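Local coordinates for putative sugar binding protein (Salmonella enterica subsp. enterica serovar Typhimurium, PDB 3KNZ) that probably binds a phosphorylated sugar or related carbohydrate derivative through its SIS domains, its precise reaction being unproven, at residues A65-C76 with V166-A177. Numbering follows the deposited sequence.
Sequences ALTARTFMQRWC and VLNLMLLALAVA
A173 inserts its methyl group as a knob among F71, M72, W75 and C76, a knob-into-hole contact within an apolar interface between segments 65-76 and 166-177 of two nearly parallel helices. The segment axes approach to 8.1 Å and run 9° apart, and the small residue lets the backbones close in: the CA atoms of M72 and A173 are 5.1 Å from each other. No hydrogen bond crosses between the segments.

The aromatic contacts lie on one flank. The selenium of selenomethionine M170 rests over a face of the F71 ring, 4.5 Å from SE to the ring centroid and 17° off the normal, a Met-aromatic contact; W75 CD1 of the same helix as F71 covers the opposite face. F71 swings its ring out opposite the backbone N (chi1 -169°) and lays it across M170 at about a right angle. L174 CD1 serves both aromatic rings: it approaches F71 obliquely and sits over the five-membered ring of W75 in a CH-pi contact, 4.3 Å from that centroid.

Aliphatic, selenium and thiol contacts complete the seam. The selenomethionine chain of M72, bent at chi2 and chi3, carries SE to 3.9 Å from L169 CD2 and turns CE towards A173 CB. C76 SG lies against A173 CA and V176 CB, A68 CB meets L169 CB at 3.9 Å, and T67 CG2 touches the V166 methyls while T67 OG1 is hydrogen-bonded to Y162 OH, outside the two segments.

Helix 59-76 also packs on strand 80-83 and reaches the second subunit through R69, Q73 and R74, whereas helix 161-179 is backed by helix 36-47. The contact thus joins two neighbouring helices of the SIS domain by apolar packing, with one knob-into-hole insertion and ring-face contacts, the polar and charged bonds being directed elsewhere.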
loop_
_atom_site.group_PDB
_atom_site.type_symbol
_atom_site.label_atom_id
_atom_site.label_comp_id
_atom_site.label_asym_id
_atom_site.label_seq_id
_atom_site.Cartn_x
_atom_site.Cartn_y
_atom_site.Cartn_z
ATOM N N ALA A 65 -0.143 -11.542 -4.019
ATOM C CA ALA A 65 0.623 -10.829 -5.042
ATOM C C ALA A 65 1.898 -10.266 -4.436
ATOM O O ALA A 65 2.980 -10.402 -5.007
ATOM C CB ALA A 65 -0.206 -9.707 -5.660
ATOM N N LEU A 66 1.786 -9.631 -3.275
ATOM C CA LEU A 66 2.974 -9.085 -2.620
ATOM C C LEU A 66 4.005 -10.195 -2.376
ATOM O O LEU A 66 5.197 -10.038 -2.676
ATOM C CB LEU A 66 2.610 -8.393 -1.300
ATOM C CG LEU A 66 1.821 -7.079 -1.409
ATOM C CD1 LEU A 66 1.324 -6.625 -0.041
ATOM C CD2 LEU A 66 2.666 -5.995 -2.081
ATOM N N THR A 67 3.525 -11.321 -1.855
ATOM C CA THR A 67 4.369 -12.466 -1.517
ATOM C C THR A 67 5.136 -13.063 -2.713
ATOM O O THR A 67 6.294 -13.461 -2.572
ATOM C CB THR A 67 3.513 -13.550 -0.806
ATOM O OG1 THR A 67 3.118 -13.063 0.485
ATOM C CG2 THR A 67 4.283 -14.856 -0.629
ATOM N N ALA A 68 4.504 -13.096 -3.884
ATOM C CA ALA A 68 5.122 -13.670 -5.090
ATOM C C ALA A 68 5.854 -12.664 -5.998
ATOM O O ALA A 68 6.503 -13.064 -6.969
ATOM C CB ALA A 68 4.049 -14.422 -5.913
ATOM N N ARG A 69 5.766 -11.376 -5.689
ATOM C CA ARG A 69 6.356 -10.352 -6.558
ATOM C C ARG A 69 7.804 -10.646 -6.983
ATOM O O ARG A 69 8.098 -10.746 -8.177
ATOM C CB ARG A 69 6.262 -8.963 -5.906
ATOM C CG ARG A 69 6.608 -7.801 -6.856
ATOM C CD ARG A 69 6.430 -6.432 -6.191
ATOM N NE ARG A 69 7.452 -6.172 -5.177
ATOM C CZ ARG A 69 8.578 -5.490 -5.398
ATOM N NH1 ARG A 69 8.835 -4.974 -6.594
ATOM N NH2 ARG A 69 9.454 -5.305 -4.418
ATOM N N THR A 70 8.699 -10.782 -6.009
ATOM C CA THR A 70 10.115 -11.030 -6.297
ATOM C C THR A 70 10.345 -12.244 -7.188
ATOM O O THR A 70 11.080 -12.171 -8.160
ATOM C CB THR A 70 10.910 -11.250 -5.008
ATOM O OG1 THR A 70 10.813 -10.077 -4.197
ATOM C CG2 THR A 70 12.372 -11.539 -5.320
ATOM N N PHE A 71 9.715 -13.358 -6.839
ATOM C CA PHE A 71 9.875 -14.593 -7.587
ATOM C C PHE A 71 9.440 -14.376 -9.021
ATOM O O PHE A 71 10.083 -14.856 -9.948
ATOM C CB PHE A 71 9.054 -15.721 -6.946
ATOM C CG PHE A 71 9.362 -17.082 -7.501
ATOM C CD1 PHE A 71 10.488 -17.771 -7.078
ATOM C CD2 PHE A 71 8.536 -17.671 -8.436
ATOM C CE1 PHE A 71 10.787 -19.011 -7.573
ATOM C CE2 PHE A 71 8.828 -18.917 -8.942
ATOM C CZ PHE A 71 9.958 -19.588 -8.512
HETATM N N MSE A 72 8.357 -13.630 -9.204
HETATM C CA MSE A 72 7.868 -13.366 -10.548
HETATM C C MSE A 72 8.785 -12.461 -11.351
HETATM O O MSE A 72 8.991 -12.695 -12.542
HETATM C CB MSE A 72 6.479 -12.758 -10.520
HETATM C CG MSE A 72 5.431 -13.690 -9.976
HETATM SE SE MSE A 72 3.816 -13.492 -11.035
HETATM C CE MSE A 72 4.564 -13.971 -12.759
ATOM N N GLN A 73 9.316 -11.421 -10.714
ATOM C CA GLN A 73 10.229 -10.513 -11.398
ATOM C C GLN A 73 11.397 -11.277 -11.961
ATOM O O GLN A 73 11.735 -11.142 -13.127
ATOM C CB GLN A 73 10.821 -9.490 -10.443
ATOM C CG GLN A 73 9.919 -8.390 -10.003
ATOM C CD GLN A 73 10.640 -7.449 -9.065
ATOM O OE1 GLN A 73 10.878 -6.287 -9.401
ATOM N NE2 GLN A 73 11.042 -7.962 -7.905
ATOM N N ARG A 74 12.013 -12.073 -11.103
ATOM C CA ARG A 74 13.200 -12.826 -11.463
ATOM C C ARG A 74 12.975 -13.746 -12.654
ATOM O O ARG A 74 13.688 -13.662 -13.654
ATOM C CB ARG A 74 13.670 -13.643 -10.256
ATOM C CG ARG A 74 15.019 -14.324 -10.424
ATOM C CD ARG A 74 15.381 -15.055 -9.152
ATOM N NE ARG A 74 15.398 -14.131 -8.027
ATOM C CZ ARG A 74 15.219 -14.484 -6.758
ATOM N NH1 ARG A 74 14.977 -15.750 -6.435
ATOM N NH2 ARG A 74 15.253 -13.562 -5.805
ATOM N N TRP A 75 11.961 -14.597 -12.556
ATOM C CA TRP A 75 11.720 -15.603 -13.585
ATOM C C TRP A 75 10.962 -15.129 -14.817
ATOM O O TRP A 75 11.034 -15.766 -15.864
ATOM C CB TRP A 75 11.085 -16.840 -12.960
ATOM C CG TRP A 75 12.052 -17.519 -12.041
ATOM C CD1 TRP A 75 11.973 -17.615 -10.684
ATOM C CD2 TRP A 75 13.288 -18.146 -12.414
ATOM N NE1 TRP A 75 13.066 -18.291 -10.193
ATOM C CE2 TRP A 75 13.886 -18.626 -11.235
ATOM C CE3 TRP A 75 13.935 -18.368 -13.638
ATOM C CZ2 TRP A 75 15.093 -19.309 -11.240
ATOM C CZ3 TRP A 75 15.136 -19.042 -13.640
ATOM C CH2 TRP A 75 15.703 -19.504 -12.451
ATOM N N CYS A 76 10.242 -14.019 -14.703
ATOM C CA CYS A 76 9.579 -13.434 -15.866
ATOM C C CYS A 76 10.558 -12.495 -16.560
ATOM O O CYS A 76 10.430 -12.222 -17.746
ATOM C CB CYS A 76 8.323 -12.670 -15.465
ATOM S SG CYS A 76 7.006 -13.719 -14.817
ATOM N N VAL A 166 -0.454 -18.050 -4.178
ATOM C CA VAL A 166 0.966 -17.745 -4.257
ATOM C C VAL A 166 1.653 -18.781 -5.138
ATOM O O VAL A 166 2.502 -18.433 -5.951
ATOM C CB VAL A 166 1.639 -17.702 -2.862
ATOM C CG1 VAL A 166 3.173 -17.613 -3.003
ATOM C CG2 VAL A 166 1.076 -16.530 -2.028
ATOM N N LEU A 167 1.283 -20.050 -4.995
ATOM C CA LEU A 167 1.895 -21.089 -5.826
ATOM C C LEU A 167 1.497 -20.923 -7.297
ATOM O O LEU A 167 2.337 -21.053 -8.192
ATOM C CB LEU A 167 1.538 -22.488 -5.323
ATOM C CG LEU A 167 2.131 -23.629 -6.158
ATOM C CD1 LEU A 167 3.638 -23.454 -6.318
ATOM C CD2 LEU A 167 1.787 -24.997 -5.559
ATOM N N ASN A 168 0.223 -20.622 -7.530
ATOM C CA ASN A 168 -0.295 -20.402 -8.883
ATOM C C ASN A 168 0.541 -19.322 -9.584
ATOM O O ASN A 168 1.038 -19.535 -10.688
ATOM C CB ASN A 168 -1.774 -19.984 -8.831
ATOM C CG ASN A 168 -2.535 -20.352 -10.088
ATOM O OD1 ASN A 168 -2.496 -21.496 -10.530
ATOM N ND2 ASN A 168 -3.270 -19.394 -10.641
ATOM N N LEU A 169 0.711 -18.176 -8.925
ATOM C CA LEU A 169 1.529 -17.071 -9.454
ATOM C C LEU A 169 2.970 -17.483 -9.756
ATOM O O LEU A 169 3.550 -17.051 -10.755
ATOM C CB LEU A 169 1.556 -15.906 -8.462
ATOM C CG LEU A 169 0.323 -15.014 -8.372
ATOM C CD1 LEU A 169 0.247 -14.319 -7.025
ATOM C CD2 LEU A 169 0.295 -14.002 -9.523
HETATM N N MSE A 170 3.553 -18.297 -8.880
HETATM C CA MSE A 170 4.936 -18.766 -9.059
HETATM C C MSE A 170 5.067 -19.725 -10.238
HETATM O O MSE A 170 6.076 -19.713 -10.954
HETATM C CB MSE A 170 5.463 -19.412 -7.776
HETATM C CG MSE A 170 5.736 -18.413 -6.655
HETATM SE SE MSE A 170 6.387 -19.257 -5.053
HETATM C CE MSE A 170 6.903 -17.674 -4.047
ATOM N N LEU A 171 4.050 -20.559 -10.448
ATOM C CA LEU A 171 4.062 -21.474 -11.587
ATOM C C LEU A 171 3.945 -20.697 -12.904
ATOM O O LEU A 171 4.516 -21.097 -13.918
ATOM C CB LEU A 171 2.954 -22.525 -11.470
ATOM C CG LEU A 171 3.101 -23.489 -10.286
ATOM C CD1 LEU A 171 1.927 -24.462 -10.276
ATOM C CD2 LEU A 171 4.449 -24.222 -10.299
ATOM N N LEU A 172 3.210 -19.588 -12.896
ATOM C CA LEU A 172 3.117 -18.775 -14.102
ATOM C C LEU A 172 4.516 -18.266 -14.466
ATOM O O LEU A 172 4.925 -18.345 -15.625
ATOM C CB LEU A 172 2.139 -17.612 -13.921
ATOM C CG LEU A 172 2.023 -16.647 -15.110
ATOM C CD1 LEU A 172 1.709 -17.396 -16.397
ATOM C CD2 LEU A 172 0.975 -15.569 -14.850
ATOM N N ALA A 173 5.249 -17.773 -13.467
ATOM C CA ALA A 173 6.608 -17.259 -13.659
ATOM C C ALA A 173 7.530 -18.320 -14.255
ATOM O O ALA A 173 8.369 -18.015 -15.110
ATOM C CB ALA A 173 7.174 -16.746 -12.340
ATOM N N LEU A 174 7.387 -19.560 -13.790
ATOM C CA LEU A 174 8.176 -20.680 -14.314
ATOM C C LEU A 174 7.784 -20.999 -15.751
ATOM O O LEU A 174 8.630 -21.419 -16.552
ATOM C CB LEU A 174 8.041 -21.918 -13.420
ATOM C CG LEU A 174 9.064 -22.024 -12.281
ATOM C CD1 LEU A 174 9.485 -20.667 -11.739
ATOM C CD2 LEU A 174 8.560 -22.944 -11.169
ATOM N N ALA A 175 6.506 -20.800 -16.073
ATOM C CA ALA A 175 6.020 -21.026 -17.429
ATOM C C ALA A 175 6.623 -19.975 -18.366
ATOM O O ALA A 175 7.052 -20.300 -19.474
ATOM C CB ALA A 175 4.500 -20.983 -17.474
ATOM N N VAL A 176 6.673 -18.721 -17.914
ATOM C CA VAL A 176 7.250 -17.646 -18.720
ATOM C C VAL A 176 8.747 -17.883 -18.933
ATOM O O VAL A 176 9.259 -17.705 -20.043
ATOM C CB VAL A 176 7.011 -16.246 -18.087
ATOM C CG1 VAL A 176 7.842 -15.177 -18.795
ATOM C CG2 VAL A 176 5.519 -15.894 -18.112
ATOM N N ALA A 177 9.442 -18.293 -17.872
ATOM C CA ALA A 177 10.881 -18.574 -17.968
ATOM C C ALA A 177 11.132 -19.744 -18.931
ATOM O O ALA A 177 12.117 -19.748 -19.676
ATOM C CB ALA A 177 11.480 -18.860 -16.585
#